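Local coordinates for lipase (Acinetobacter baumannii, PDB 4OPM), which probably hydrolyses the ester bonds of lipids, as a putative triacylglycerol lipase with the alpha/beta hydrolase fold, at residues W241-K246 with P266-N271; L142-G147 with H274-E279; G172-L177 with Q194-L199. All coordinates share one frame; numbering follows the deposited sequence. Where two conformers were deposited one is given.

Interactions 1 and 2 both reach the same sheet and touch each other, their centres about 9 Å apart; interaction 3 lies about 24 Å and 19 Å from them, centre to centre, among helices inserted between strands 137-143 and 237-242. Interaction 2 is wholly buried, has no hydrogen bond between its segments and relies on apolar contact and short carbon-oxygen approaches at the probable catalytic histidine and at Pro276, close after it. Interaction 1 is a parallel strand pair at the sheet edge, backbone-bonded within the sheet and ending in a salt bridge and a water at the exposed end. Interaction 3, partly buried, crosses two helices and centres on one glutamate oxygen that accepts backbone N-H groups.

Interaction 1. Residues W241-K246 with P266-N271; sequences WGKQDK and PVILEN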
ATOM      1  N   TRP A 241      -0.498  13.075   1.611  1.00 15.16           N
ATOM      2  CA  TRP A 241      -1.828  12.964   1.037  1.00 15.00           C
ATOM      3  C   TRP A 241      -1.932  13.652  -0.300  1.00 16.77           C
ATOM      4  O   TRP A 241      -1.215  14.617  -0.568  1.00 16.63           O
ATOM      5  CB  TRP A 241      -2.845  13.655   1.975  1.00 13.74           C
ATOM      6  CG  TRP A 241      -4.032  12.810   2.321  1.00 15.18           C
ATOM      7  CD1 TRP A 241      -5.254  12.800   1.702  1.00 17.74           C
ATOM      8  CD2 TRP A 241      -4.077  11.796   3.321  1.00 15.39           C
ATOM      9  NE1 TRP A 241      -6.070  11.855   2.287  1.00 17.13           N
ATOM     10  CE2 TRP A 241      -5.370  11.222   3.282  1.00 18.81           C
ATOM     11  CE3 TRP A 241      -3.140  11.300   4.248  1.00 16.96           C
ATOM     12  CZ2 TRP A 241      -5.760  10.203   4.163  1.00 18.55           C
ATOM     13  CZ3 TRP A 241      -3.535  10.299   5.129  1.00 18.32           C
ATOM     14  CH2 TRP A 241      -4.812   9.732   5.052  1.00 18.74           C
ATOM     15  N   GLY A 242      -2.914  13.225  -1.078  1.00 15.25           N
ATOM     16  CA  GLY A 242      -3.299  13.932  -2.283  1.00 14.75           C
ATOM     17  C   GLY A 242      -4.442  14.839  -1.875  1.00 18.12           C
ATOM     18  O   GLY A 242      -5.418  14.374  -1.275  1.00 18.47           O
ATOM     19  N   LYS A 243      -4.320  16.156  -2.144  1.00 15.75           N
ATOM     20  CA  LYS A 243      -5.346  17.134  -1.755  1.00 16.30           C
ATOM     21  C   LYS A 243      -6.730  16.753  -2.316  1.00 19.57           C
ATOM     22  O   LYS A 243      -7.736  16.943  -1.638  1.00 19.60           O
ATOM     23  CB  LYS A 243      -4.931  18.530  -2.253  1.00 18.38           C
ATOM     24  CG  LYS A 243      -5.951  19.637  -1.955  1.00 31.67           C
ATOM     25  CD  LYS A 243      -5.471  20.597  -0.896  1.00 46.11           C
ATOM     26  CE  LYS A 243      -6.359  21.813  -0.804  1.00 55.99           C
ATOM     27  NZ  LYS A 243      -5.583  23.027  -0.440  1.00 67.57           N
ATOM     28  N   GLN A 244      -6.760  16.177  -3.542  1.00 16.09           N
ATOM     29  CA  GLN A 244      -7.996  15.831  -4.250  1.00 16.10           C
ATOM     30  C   GLN A 244      -8.506  14.413  -3.957  1.00 20.00           C
ATOM     31  O   GLN A 244      -9.445  13.966  -4.624  1.00 19.79           O
ATOM     32  CB  GLN A 244      -7.804  16.008  -5.774  1.00 16.97           C
ATOM     33  CG  GLN A 244      -7.403  17.431  -6.175  1.00 21.11           C
ATOM     34  CD  GLN A 244      -8.420  18.467  -5.757  1.00 35.85           C
ATOM     35  OE1 GLN A 244      -9.638  18.307  -5.943  1.00 32.74           O
ATOM     36  NE2 GLN A 244      -7.940  19.548  -5.152  1.00 27.13           N
ATOM     37  N   ASP A 245      -7.916  13.715  -2.960  1.00 16.17           N
ATOM     38  CA  ASP A 245      -8.322  12.349  -2.592  1.00 15.39           C
ATOM     39  C   ASP A 245      -9.847  12.255  -2.372  1.00 18.38           C
ATOM     40  O   ASP A 245     -10.383  12.898  -1.469  1.00 18.63           O
ATOM     41  CB  ASP A 245      -7.579  11.888  -1.328  1.00 14.89           C
ATOM     42  CG  ASP A 245      -7.670  10.395  -1.043  1.00 17.79           C
ATOM     43  OD1 ASP A 245      -8.685   9.765  -1.436  1.00 16.75           O
ATOM     44  OD2 ASP A 245      -6.761   9.863  -0.377  1.00 17.88           O
ATOM     45  N   LYS A 246     -10.528  11.450  -3.208  1.00 16.40           N
ATOM     46  CA  LYS A 246     -11.989  11.230  -3.153  1.00 16.71           C
ATOM     47  C   LYS A 246     -12.379  10.065  -2.253  1.00 21.39           C
ATOM     48  O   LYS A 246     -13.555   9.927  -1.894  1.00 21.39           O
ATOM     49  CB  LYS A 246     -12.512  10.915  -4.571  1.00 19.25           C
ATOM     50  CG  LYS A 246     -12.520  12.115  -5.515  1.00 22.43           C
ATOM     51  CD  LYS A 246     -12.896  11.654  -6.914  1.00 23.02           C
ATOM     52  CE  LYS A 246     -12.988  12.817  -7.862  1.00 25.52           C
ATOM     53  NZ  LYS A 246     -13.140  12.352  -9.270  1.00 25.59           N
ATOM     54  N   PRO A 266       1.886  16.895   8.044  1.00 21.43           N
ATOM     55  CA  PRO A 266       1.598  16.177   6.788  1.00 20.48           C
ATOM     56  C   PRO A 266       1.997  16.952   5.539  1.00 22.98           C
ATOM     57  O   PRO A 266       1.995  18.184   5.536  1.00 21.66           O
ATOM     58  CB  PRO A 266       0.076  15.986   6.823  1.00 22.25           C
ATOM     59  CG  PRO A 266      -0.295  16.139   8.269  1.00 27.61           C
ATOM     60  CD  PRO A 266       0.646  17.177   8.792  1.00 23.34           C
ATOM     61  N   VAL A 267       2.364  16.212   4.495  1.00 18.78           N
ATOM     62  CA  VAL A 267       2.679  16.792   3.186  1.00 18.14           C
ATOM     63  C   VAL A 267       1.426  16.638   2.332  1.00 20.47           C
ATOM     64  O   VAL A 267       0.955  15.508   2.125  1.00 18.99           O
ATOM     65  CB  VAL A 267       3.910  16.118   2.528  1.00 23.14           C
ATOM     66  CG1 VAL A 267       4.116  16.625   1.097  1.00 23.53           C
ATOM     67  CG2 VAL A 267       5.165  16.322   3.364  1.00 23.48           C
ATOM     68  N   ILE A 268       0.883  17.761   1.848  1.00 18.19           N
ATOM     69  CA  ILE A 268      -0.337  17.738   1.040  1.00 18.03           C
ATOM     70  C   ILE A 268       0.004  18.113  -0.386  1.00 22.16           C
ATOM     71  O   ILE A 268       0.417  19.248  -0.651  1.00 21.50           O
ATOM     72  CB  ILE A 268      -1.449  18.646   1.633  1.00 21.94           C
ATOM     73  CG1 ILE A 268      -1.701  18.366   3.153  1.00 23.07           C
ATOM     74  CG2 ILE A 268      -2.736  18.580   0.786  1.00 21.77           C
ATOM     75  CD1 ILE A 268      -2.042  16.935   3.553  1.00 26.61           C
ATOM     76  N   LEU A 269      -0.137  17.143  -1.298  1.00 17.96           N
ATOM     77  CA  LEU A 269       0.193  17.363  -2.704  1.00 16.19           C
ATOM     78  C   LEU A 269      -1.005  17.921  -3.457  1.00 19.25           C
ATOM     79  O   LEU A 269      -2.043  17.264  -3.547  1.00 17.37           O
ATOM     80  CB  LEU A 269       0.708  16.064  -3.381  1.00 15.48           C
ATOM     81  CG  LEU A 269       1.992  15.422  -2.805  1.00 18.93           C
ATOM     82  CD1 LEU A 269       2.459  14.261  -3.683  1.00 17.55           C
ATOM     83  CD2 LEU A 269       3.137  16.446  -2.651  1.00 20.11           C
ATOM     84  N   GLU A 270      -0.863  19.150  -4.018  1.00 17.35           N
ATOM     85  CA  GLU A 270      -1.941  19.733  -4.821  1.00 17.40           C
ATOM     86  C   GLU A 270      -2.099  18.924  -6.120  1.00 20.21           C
ATOM     87  O   GLU A 270      -1.110  18.369  -6.619  1.00 19.89           O
ATOM     88  CB  GLU A 270      -1.615  21.204  -5.167  1.00 19.36           C
ATOM     89  CG  GLU A 270      -1.627  22.148  -3.974  1.00 32.24           C
ATOM     90  CD  GLU A 270      -2.953  22.310  -3.255  1.00 59.72           C
ATOM     91  OE1 GLU A 270      -4.008  22.357  -3.930  1.00 53.62           O
ATOM     92  OE2 GLU A 270      -2.931  22.399  -2.006  1.00 61.51           O
ATOM     93  N   ASN A 271      -3.327  18.862  -6.668  1.00 17.37           N
ATOM     94  CA  ASN A 271      -3.633  18.211  -7.951  1.00 16.26           C
ATOM     95  C   ASN A 271      -3.232  16.726  -7.981  1.00 18.25           C
ATOM     96  O   ASN A 271      -2.832  16.208  -9.018  1.00 17.19           O
ATOM     97  CB  ASN A 271      -2.970  18.970  -9.118  1.00 17.82           C
ATOM     98  CG  ASN A 271      -3.474  20.391  -9.208  1.00 30.90           C
ATOM     99  OD1 ASN A 271      -4.676  20.647  -9.149  1.00 27.50           O
ATOM    100  ND2 ASN A 271      -2.560  21.345  -9.213  1.00 26.21           N
TER
HETATM  101  O   HOH W   1      -5.429  20.503  -5.545  1.00 24.78           O
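Trp241 and Gly242 pair in parallel with Ile268 and Leu269, joining strand 237-242 to an edge strand of the alpha/beta hydrolase sheet. The backbone ladder has three rungs: Trp241 N donates to Val267 O (2.9 Å), Leu269 N to Trp241 O (2.8 Å) and Lys243 N to Leu269 O (2.9 Å). The middle bond is almost straight, with an N-H...O angle of 175°. At the last rung Lys243 has already left the strand.

The two strands and the intervening helix 251-259 form a beta-alpha-beta unit. Trp241 and Ile268 share one face of the sheet, where Trp241 CB meets Ile268 CD1 at 3.7 Å. The indole turns away to pack on Val252, Ala253 and Leu256 of that helix and gives its NE1 to Ile248 O, while Ile268 packs on Val250. Leu269 projects from the other face of the sheet, against Leu283 of helix 281-298.

Beyond the strands, a type I turn runs from Gly242 to Asp245, closed by Asp245 N to Gly242 O. It brings Asp245, the probable acid of a Ser-His-Asp triad, to the C-terminal edge of the sheet.

Lys243 runs outward alongside Glu270, both side chains pointing the same way. Its CG lies anti to the backbone N (chi1 178°), and bends at chi2 and chi4 bring the chain beside the glutamate. Lys243 NZ forms a salt bridge of 3.1 Å with Glu270 OE2, which offers its syn lone pair. The Lys243 and Ile268 side chains cross at about a right angle, with Lys243 CB 3.7 Å from Ile268 CG2. A water links the ends of the segments, accepting from Gln244 NE2 (2.7 Å) and Asn271 N while donating to Glu270 OE1 (2.8 Å).

Interaction 2. Residues L142-G147 with H274-E279; sequences LVDSGG and HMPILE
Asp144, just past the end of strand 137-143, meets both His274 and the ring of Pro276, the first residue of the short helix 276-279. Its backbone takes up a left-handed conformation, an abrupt turn as the chain leaves the strand. The side chain has CG beside the backbone N and opposite the carbonyl carbon (chi1 -60°), which carries the carboxylate toward Pro276 from the opposite direction. Asp144 OD1 sits 3.1 Å from Pro276 CD and 3.2 Å from Pro276 CG, a tight approach to these two methylenes.

Next to it, Val143 slides past the proline. Its CG1 branch does the touching, 3.7 Å from Pro276 CD and 4.1 Å from Ile277 CG2.

His274 stretches its CG away from its own backbone N (chi1 -175°), which sets ND1 and CE1 of the ring against Asp144. Asp144 CB lies 3.6 Å from His274 ND1, and Asp144 O approaches His274 CE1 obliquely at 3.4 Å. Within the second segment, Glu279 OE2 accepts from Met275 N, tying down the turn that follows the histidine.

Asp144 OD2 accepts from Gly242 N, and this bond, with the packing of Asp144 against His274, makes Asp144 probably a second-shell residue of the triad. The segments meet only through van der Waals contact and C-H to oxygen approaches, from His274 CE1 to Asp144 O and from Pro276 CD to Asp144 OD1. The imidazole's hydrogen bonds come instead from Asp245 OD2 at ND1 and Ser120 OG at NE2, consistent with the charge relay of a serine hydrolase whose nucleophile lies on the strand-helix elbow.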
ATOM      1  N   LEU A 142       2.857   6.973   5.921  1.00 15.17           N
ATOM      2  CA  LEU A 142       1.455   6.770   5.598  1.00 14.86           C
ATOM      3  C   LEU A 142       1.064   7.599   4.394  1.00 17.23           C
ATOM      4  O   LEU A 142       1.084   8.825   4.449  1.00 17.02           O
ATOM      5  CB  LEU A 142       0.571   7.116   6.806  1.00 15.01           C
ATOM      6  CG  LEU A 142       0.846   6.322   8.108  1.00 19.64           C
ATOM      7  CD1 LEU A 142       0.029   6.871   9.284  1.00 18.85           C
ATOM      8  CD2 LEU A 142       0.576   4.817   7.917  1.00 21.14           C
ATOM      9  N   VAL A 143       0.688   6.921   3.315  1.00 13.33           N
ATOM     10  CA  VAL A 143       0.282   7.582   2.078  1.00 13.70           C
ATOM     11  C   VAL A 143      -1.223   7.372   1.900  1.00 16.53           C
ATOM     12  O   VAL A 143      -1.637   6.265   1.555  1.00 17.87           O
ATOM     13  CB  VAL A 143       1.087   7.080   0.840  1.00 16.39           C
ATOM     14  CG1 VAL A 143       0.719   7.895  -0.407  1.00 14.83           C
ATOM     15  CG2 VAL A 143       2.603   7.115   1.091  1.00 16.41           C
ATOM     16  N   ASP A 144      -2.037   8.423   2.130  1.00 14.60           N
ATOM     17  CA  ASP A 144      -3.516   8.364   2.022  1.00 13.83           C
ATOM     18  C   ASP A 144      -4.037   7.094   2.734  1.00 18.17           C
ATOM     19  O   ASP A 144      -4.764   6.285   2.148  1.00 17.31           O
ATOM     20  CB  ASP A 144      -3.950   8.409   0.547  1.00 14.30           C
ATOM     21  CG  ASP A 144      -3.478   9.681  -0.145  1.00 15.57           C
ATOM     22  OD1 ASP A 144      -2.258   9.812  -0.369  1.00 16.59           O
ATOM     23  OD2 ASP A 144      -4.323  10.581  -0.384  1.00 16.89           O
ATOM     24  N   SER A 145      -3.560   6.886   3.965  1.00 15.90           N
ATOM     25  CA  SER A 145      -3.825   5.699   4.757  1.00 15.19           C
ATOM     26  C   SER A 145      -5.273   5.579   5.203  1.00 19.43           C
ATOM     27  O   SER A 145      -5.917   6.577   5.546  1.00 19.14           O
ATOM     28  CB  SER A 145      -2.945   5.709   6.007  1.00 16.39           C
ATOM     29  OG  SER A 145      -3.165   4.560   6.811  1.00 20.47           O
ATOM     30  N   GLY A 146      -5.718   4.337   5.320  1.00 17.82           N
ATOM     31  CA  GLY A 146      -7.019   4.040   5.904  1.00 17.90           C
ATOM     32  C   GLY A 146      -6.927   4.150   7.417  1.00 22.45           C
ATOM     33  O   GLY A 146      -5.847   4.375   7.987  1.00 20.14           O
ATOM     34  N   GLY A 147      -8.063   3.962   8.061  1.00 20.54           N
ATOM     35  CA  GLY A 147      -8.210   4.031   9.503  1.00 21.39           C
ATOM     36  C   GLY A 147      -9.652   4.342   9.825  1.00 24.20           C
ATOM     37  O   GLY A 147     -10.504   4.311   8.935  1.00 24.14           O
ATOM     38  N   HIS A 274      -5.974   9.956  -4.548  1.00 13.70           N
ATOM     39  CA  HIS A 274      -5.720   8.912  -3.540  1.00 13.60           C
ATOM     40  C   HIS A 274      -4.429   8.103  -3.766  1.00 15.52           C
ATOM     41  O   HIS A 274      -4.017   7.396  -2.837  1.00 16.38           O
ATOM     42  CB  HIS A 274      -6.931   7.947  -3.531  1.00 13.79           C
ATOM     43  CG  HIS A 274      -6.892   6.893  -2.479  1.00 17.05           C
ATOM     44  ND1 HIS A 274      -6.881   7.214  -1.125  1.00 18.32           N
ATOM     45  CD2 HIS A 274      -6.888   5.548  -2.611  1.00 18.95           C
ATOM     46  CE1 HIS A 274      -6.856   6.056  -0.487  1.00 17.96           C
ATOM     47  NE2 HIS A 274      -6.867   5.030  -1.337  1.00 18.58           N
HETATM   48  N   MSE A 275      -3.772   8.208  -4.955  1.00 12.65           N
HETATM   49  CA  MSE A 275      -2.589   7.383  -5.234  0.80 12.36           C
HETATM   50  C   MSE A 275      -1.330   8.219  -5.600  1.00 16.07           C
HETATM   51  O   MSE A 275      -0.779   8.083  -6.707  1.00 15.63           O
HETATM   52  CB  MSE A 275      -2.935   6.375  -6.352  0.80 14.51           C
HETATM   53  CG  MSE A 275      -2.054   5.172  -6.361  0.80 20.01           C
HETATM   54 SE   MSE A 275      -3.108   3.654  -6.947  0.60 27.19          SE
HETATM   55  CE  MSE A 275      -1.852   2.319  -6.400  0.80 24.36           C
ATOM     56  N   PRO A 276      -0.763   9.009  -4.641  1.00 13.73           N
ATOM     57  CA  PRO A 276       0.471   9.770  -4.955  1.00 14.68           C
ATOM     58  C   PRO A 276       1.653   8.914  -5.431  1.00 15.98           C
ATOM     59  O   PRO A 276       2.480   9.409  -6.192  1.00 15.84           O
ATOM     60  CB  PRO A 276       0.827  10.415  -3.613  1.00 16.71           C
ATOM     61  CG  PRO A 276      -0.478  10.566  -2.906  1.00 19.94           C
ATOM     62  CD  PRO A 276      -1.221   9.304  -3.263  1.00 15.81           C
ATOM     63  N   ILE A 277       1.740   7.637  -4.990  1.00 13.45           N
ATOM     64  CA  ILE A 277       2.841   6.741  -5.373  1.00 12.93           C
ATOM     65  C   ILE A 277       2.865   6.478  -6.901  1.00 16.86           C
ATOM     66  O   ILE A 277       3.931   6.156  -7.443  1.00 15.54           O
ATOM     67  CB  ILE A 277       2.862   5.444  -4.554  1.00 15.91           C
ATOM     68  CG1 ILE A 277       1.597   4.576  -4.796  1.00 16.42           C
ATOM     69  CG2 ILE A 277       3.062   5.787  -3.053  1.00 15.91           C
ATOM     70  CD1 ILE A 277       1.658   3.141  -4.184  1.00 17.37           C
ATOM     71  N   LEU A 278       1.717   6.638  -7.587  1.00 14.08           N
ATOM     72  CA  LEU A 278       1.648   6.499  -9.057  1.00 14.53           C
ATOM     73  C   LEU A 278       1.380   7.845  -9.740  1.00 16.81           C
ATOM     74  O   LEU A 278       1.741   8.009 -10.905  1.00 17.34           O
ATOM     75  CB  LEU A 278       0.567   5.486  -9.478  1.00 14.51           C
ATOM     76  CG  LEU A 278       0.845   3.990  -9.182  1.00 19.22           C
ATOM     77  CD1 LEU A 278      -0.288   3.133  -9.722  1.00 21.76           C
ATOM     78  CD2 LEU A 278       2.135   3.519  -9.815  1.00 19.86           C
ATOM     79  N   GLU A 279       0.771   8.813  -9.023  1.00 13.00           N
ATOM     80  CA  GLU A 279       0.443  10.122  -9.624  1.00 12.15           C
ATOM     81  C   GLU A 279       1.581  11.152  -9.509  1.00 17.55           C
ATOM     82  O   GLU A 279       1.605  12.117 -10.280  1.00 18.49           O
ATOM     83  CB  GLU A 279      -0.787  10.727  -8.936  1.00 13.05           C
ATOM     84  CG  GLU A 279      -2.075   9.924  -9.067  1.00 14.85           C
ATOM     85  CD  GLU A 279      -3.217  10.539  -8.273  1.00 15.75           C
ATOM     86  OE1 GLU A 279      -3.638  11.670  -8.614  1.00 15.93           O
ATOM     87  OE2 GLU A 279      -3.652   9.917  -7.274  1.00 15.45           O
TER

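Interaction 3. Residues G172-L177 with Q194-L199; sequences GDFNYL and QAQEKL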
ATOM      1  N   GLY A 172     -14.633  -2.235 -18.345  1.00 26.13           N
ATOM      2  CA  GLY A 172     -15.023  -0.848 -18.133  1.00 25.50           C
ATOM      3  C   GLY A 172     -14.944  -0.416 -16.682  1.00 28.22           C
ATOM      4  O   GLY A 172     -14.906   0.787 -16.408  1.00 28.40           O
ATOM      5  N   ASP A 173     -14.907  -1.383 -15.736  1.00 23.64           N
ATOM      6  CA  ASP A 173     -14.825  -1.054 -14.307  1.00 22.25           C
ATOM      7  C   ASP A 173     -13.495  -0.400 -13.916  1.00 25.22           C
ATOM      8  O   ASP A 173     -13.490   0.433 -13.012  1.00 23.79           O
ATOM      9  CB  ASP A 173     -15.044  -2.282 -13.426  1.00 22.92           C
ATOM     10  CG  ASP A 173     -16.477  -2.786 -13.334  1.00 31.00           C
ATOM     11  OD1 ASP A 173     -17.386  -2.140 -13.926  1.00 30.74           O
ATOM     12  OD2 ASP A 173     -16.692  -3.823 -12.677  1.00 31.49           O
ATOM     13  N   PHE A 174     -12.376  -0.778 -14.566  1.00 21.69           N
ATOM     14  CA  PHE A 174     -11.071  -0.214 -14.210  1.00 21.42           C
ATOM     15  C   PHE A 174     -11.031   1.289 -14.504  1.00 23.14           C
ATOM     16  O   PHE A 174     -10.543   2.039 -13.660  1.00 20.80           O
ATOM     17  CB  PHE A 174      -9.923  -0.954 -14.898  1.00 23.31           C
ATOM     18  CG  PHE A 174      -8.533  -0.620 -14.396  1.00 25.38           C
ATOM     19  CD1 PHE A 174      -8.316  -0.277 -13.063  1.00 28.84           C
ATOM     20  CD2 PHE A 174      -7.432  -0.717 -15.240  1.00 27.36           C
ATOM     21  CE1 PHE A 174      -7.027   0.021 -12.601  1.00 29.63           C
ATOM     22  CE2 PHE A 174      -6.145  -0.418 -14.779  1.00 29.81           C
ATOM     23  CZ  PHE A 174      -5.952  -0.053 -13.464  1.00 28.41           C
ATOM     24  N   ASN A 175     -11.600   1.729 -15.647  1.00 21.29           N
ATOM     25  CA  ASN A 175     -11.680   3.154 -15.976  1.00 21.89           C
ATOM     26  C   ASN A 175     -12.479   3.917 -14.911  1.00 25.01           C
ATOM     27  O   ASN A 175     -12.071   5.014 -14.512  1.00 24.31           O
ATOM     28  CB  ASN A 175     -12.285   3.384 -17.358  1.00 24.68           C
ATOM     29  CG  ASN A 175     -11.234   3.483 -18.442  1.00 49.53           C
ATOM     30  OD1 ASN A 175     -11.257   2.739 -19.424  1.00 43.42           O
ATOM     31  ND2 ASN A 175     -10.276   4.397 -18.284  1.00 42.11           N
ATOM     32  N   TYR A 176     -13.584   3.314 -14.417  1.00 21.79           N
ATOM     33  CA  TYR A 176     -14.395   3.928 -13.360  1.00 21.19           C
ATOM     34  C   TYR A 176     -13.557   4.092 -12.080  1.00 22.80           C
ATOM     35  O   TYR A 176     -13.549   5.168 -11.466  1.00 21.54           O
ATOM     36  CB  TYR A 176     -15.667   3.095 -13.072  1.00 22.72           C
ATOM     37  CG  TYR A 176     -16.506   3.713 -11.973  1.00 22.67           C
ATOM     38  CD1 TYR A 176     -17.332   4.805 -12.231  1.00 24.46           C
ATOM     39  CD2 TYR A 176     -16.400   3.271 -10.655  1.00 23.22           C
ATOM     40  CE1 TYR A 176     -18.059   5.418 -11.212  1.00 22.38           C
ATOM     41  CE2 TYR A 176     -17.131   3.873  -9.628  1.00 23.81           C
ATOM     42  CZ  TYR A 176     -17.953   4.951  -9.912  1.00 26.63           C
ATOM     43  OH  TYR A 176     -18.669   5.561  -8.914  1.00 24.27           O
ATOM     44  N   LEU A 177     -12.850   3.020 -11.684  1.00 20.33           N
ATOM     45  CA  LEU A 177     -12.001   3.032 -10.488  1.00 19.77           C
ATOM     46  C   LEU A 177     -10.937   4.127 -10.574  1.00 21.08           C
ATOM     47  O   LEU A 177     -10.774   4.884  -9.613  1.00 19.37           O
ATOM     48  CB  LEU A 177     -11.328   1.664 -10.264  1.00 19.63           C
ATOM     49  CG  LEU A 177     -10.380   1.577  -9.056  1.00 23.12           C
ATOM     50  CD1 LEU A 177     -11.142   1.745  -7.745  1.00 23.82           C
ATOM     51  CD2 LEU A 177      -9.610   0.273  -9.058  1.00 23.46           C
ATOM     52  N   GLN A 194      -6.422  -2.490 -20.281  1.00 22.34           N
ATOM     53  CA  GLN A 194      -7.250  -3.683 -20.509  1.00 22.64           C
ATOM     54  C   GLN A 194      -6.605  -4.943 -19.917  1.00 23.23           C
ATOM     55  O   GLN A 194      -7.314  -5.760 -19.327  1.00 20.93           O
ATOM     56  CB  GLN A 194      -7.529  -3.862 -22.005  1.00 25.22           C
ATOM     57  CG  GLN A 194      -8.573  -2.853 -22.500  1.00 43.30           C
ATOM     58  CD  GLN A 194      -8.634  -2.665 -23.994  1.00 62.73           C
ATOM     59  OE1 GLN A 194      -8.114  -3.461 -24.781  1.00 62.54           O
ATOM     60  NE2 GLN A 194      -9.291  -1.600 -24.416  1.00 52.70           N
ATOM     61  N   ALA A 195      -5.260  -5.075 -20.036  1.00 19.59           N
ATOM     62  CA  ALA A 195      -4.512  -6.203 -19.472  1.00 19.14           C
ATOM     63  C   ALA A 195      -4.553  -6.152 -17.942  1.00 21.65           C
ATOM     64  O   ALA A 195      -4.816  -7.177 -17.314  1.00 20.92           O
ATOM     65  CB  ALA A 195      -3.075  -6.179 -19.964  1.00 19.23           C
ATOM     66  N   GLN A 196      -4.343  -4.957 -17.346  1.00 18.87           N
ATOM     67  CA  GLN A 196      -4.397  -4.800 -15.887  1.00 18.23           C
ATOM     68  C   GLN A 196      -5.816  -5.079 -15.373  1.00 21.07           C
ATOM     69  O   GLN A 196      -5.977  -5.786 -14.371  1.00 21.23           O
ATOM     70  CB  GLN A 196      -3.918  -3.398 -15.450  1.00 18.98           C
ATOM     71  CG  GLN A 196      -3.852  -3.206 -13.916  1.00 26.35           C
ATOM     72  CD  GLN A 196      -3.054  -4.273 -13.201  1.00 44.17           C
ATOM     73  OE1 GLN A 196      -1.907  -4.566 -13.552  1.00 43.33           O
ATOM     74  NE2 GLN A 196      -3.645  -4.871 -12.172  1.00 42.28           N
ATOM     75  N   GLU A 197      -6.834  -4.558 -16.077  1.00 18.45           N
ATOM     76  CA  GLU A 197      -8.244  -4.769 -15.709  1.00 18.32           C
ATOM     77  C   GLU A 197      -8.575  -6.261 -15.633  1.00 22.22           C
ATOM     78  O   GLU A 197      -9.232  -6.695 -14.681  1.00 21.67           O
ATOM     79  CB  GLU A 197      -9.157  -4.074 -16.718  1.00 19.89           C
ATOM     80  CG  GLU A 197     -10.643  -4.281 -16.470  1.00 23.34           C
ATOM     81  CD  GLU A 197     -11.486  -3.476 -17.434  1.00 31.15           C
ATOM     82  OE1 GLU A 197     -11.441  -3.769 -18.650  1.00 32.54           O
ATOM     83  OE2 GLU A 197     -12.136  -2.507 -16.983  1.00 25.99           O
ATOM     84  N   LYS A 198      -8.121  -7.046 -16.637  1.00 19.92           N
ATOM     85  CA  LYS A 198      -8.359  -8.494 -16.674  1.00 20.41           C
ATOM     86  C   LYS A 198      -7.773  -9.195 -15.435  1.00 23.73           C
ATOM     87  O   LYS A 198      -8.457 -10.030 -14.857  1.00 24.66           O
ATOM     88  CB  LYS A 198      -7.797  -9.111 -17.968  1.00 22.23           C
ATOM     89  CG  LYS A 198      -8.066 -10.613 -18.140  1.00 25.23           C
ATOM     90  CD  LYS A 198      -9.558 -10.979 -18.081  1.00 36.07           C
ATOM     91  CE  LYS A 198      -9.831 -12.385 -18.555  1.00 55.48           C
ATOM     92  NZ  LYS A 198      -9.227 -13.420 -17.669  1.00 69.03           N
ATOM     93  N   LEU A 199      -6.561  -8.803 -14.991  1.00 20.68           N
ATOM     94  CA  LEU A 199      -5.920  -9.378 -13.794  1.00 21.07           C
ATOM     95  C   LEU A 199      -6.740  -9.068 -12.545  1.00 23.60           C
ATOM     96  O   LEU A 199      -6.930  -9.935 -11.694  1.00 23.62           O
ATOM     97  CB  LEU A 199      -4.480  -8.865 -13.626  1.00 20.89           C
ATOM     98  CG  LEU A 199      -3.480  -9.286 -14.726  1.00 26.23           C
ATOM     99  CD1 LEU A 199      -2.175  -8.507 -14.604  1.00 26.05           C
ATOM    100  CD2 LEU A 199      -3.211 -10.774 -14.685  1.00 28.96           C
TER
HETATM  101  O   HOH W   2     -11.829   0.071 -17.981  1.00 30.11           O
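Glu197 reaches from helix 190-220 to the start of helix 173-181, where Gly172 is the N-cap residue and Phe174 lies in the first turn. The polar contacts converge on a single oxygen. Glu197 OE2 accepts from Gly172 N at 2.9 Å and from Phe174 N at 3.0 Å; the second bond is the straighter, with an N-H...O angle of 164°, and uses the anti lone pair, whereas Gly172 N comes from above the carboxylate plane. Asp173 N is also near, but its angle is too poor for a bond. A water donates to the same oxygen at 2.8 Å and accepts from Asn175 N at 2.9 Å, while also donating to Asn175 OD1. The acidic side chain thereby serves N-H groups that a helix start leaves without acceptors of its own, and the helix dipole would probably stabilise its negative charge. An extended chain, with CG anti to the backbone N, gives Glu197 the necessary reach.

The apolar contacts gather on Phe174. Its CB rests 3.7 Å from Glu197 CB, and farther out Phe174 CE2 lies 3.7 Å from Gln196 CG. The Gln196 chain bends at chi2, and its amide plane stands 62° from the ring plane.

Between the short segments the helix axes come within 9.9 Å and cross at 98°, close to perpendicular. Phe174 also packs on Leu193 and Met200 of helix 190-220, and Gln196 on Phe9 of the N-terminal helix 9-19. Helices 173-181 and 190-220 lie in the insertion between strands 137-143 and 237-242, where many alpha/beta hydrolases carry their cap or lid.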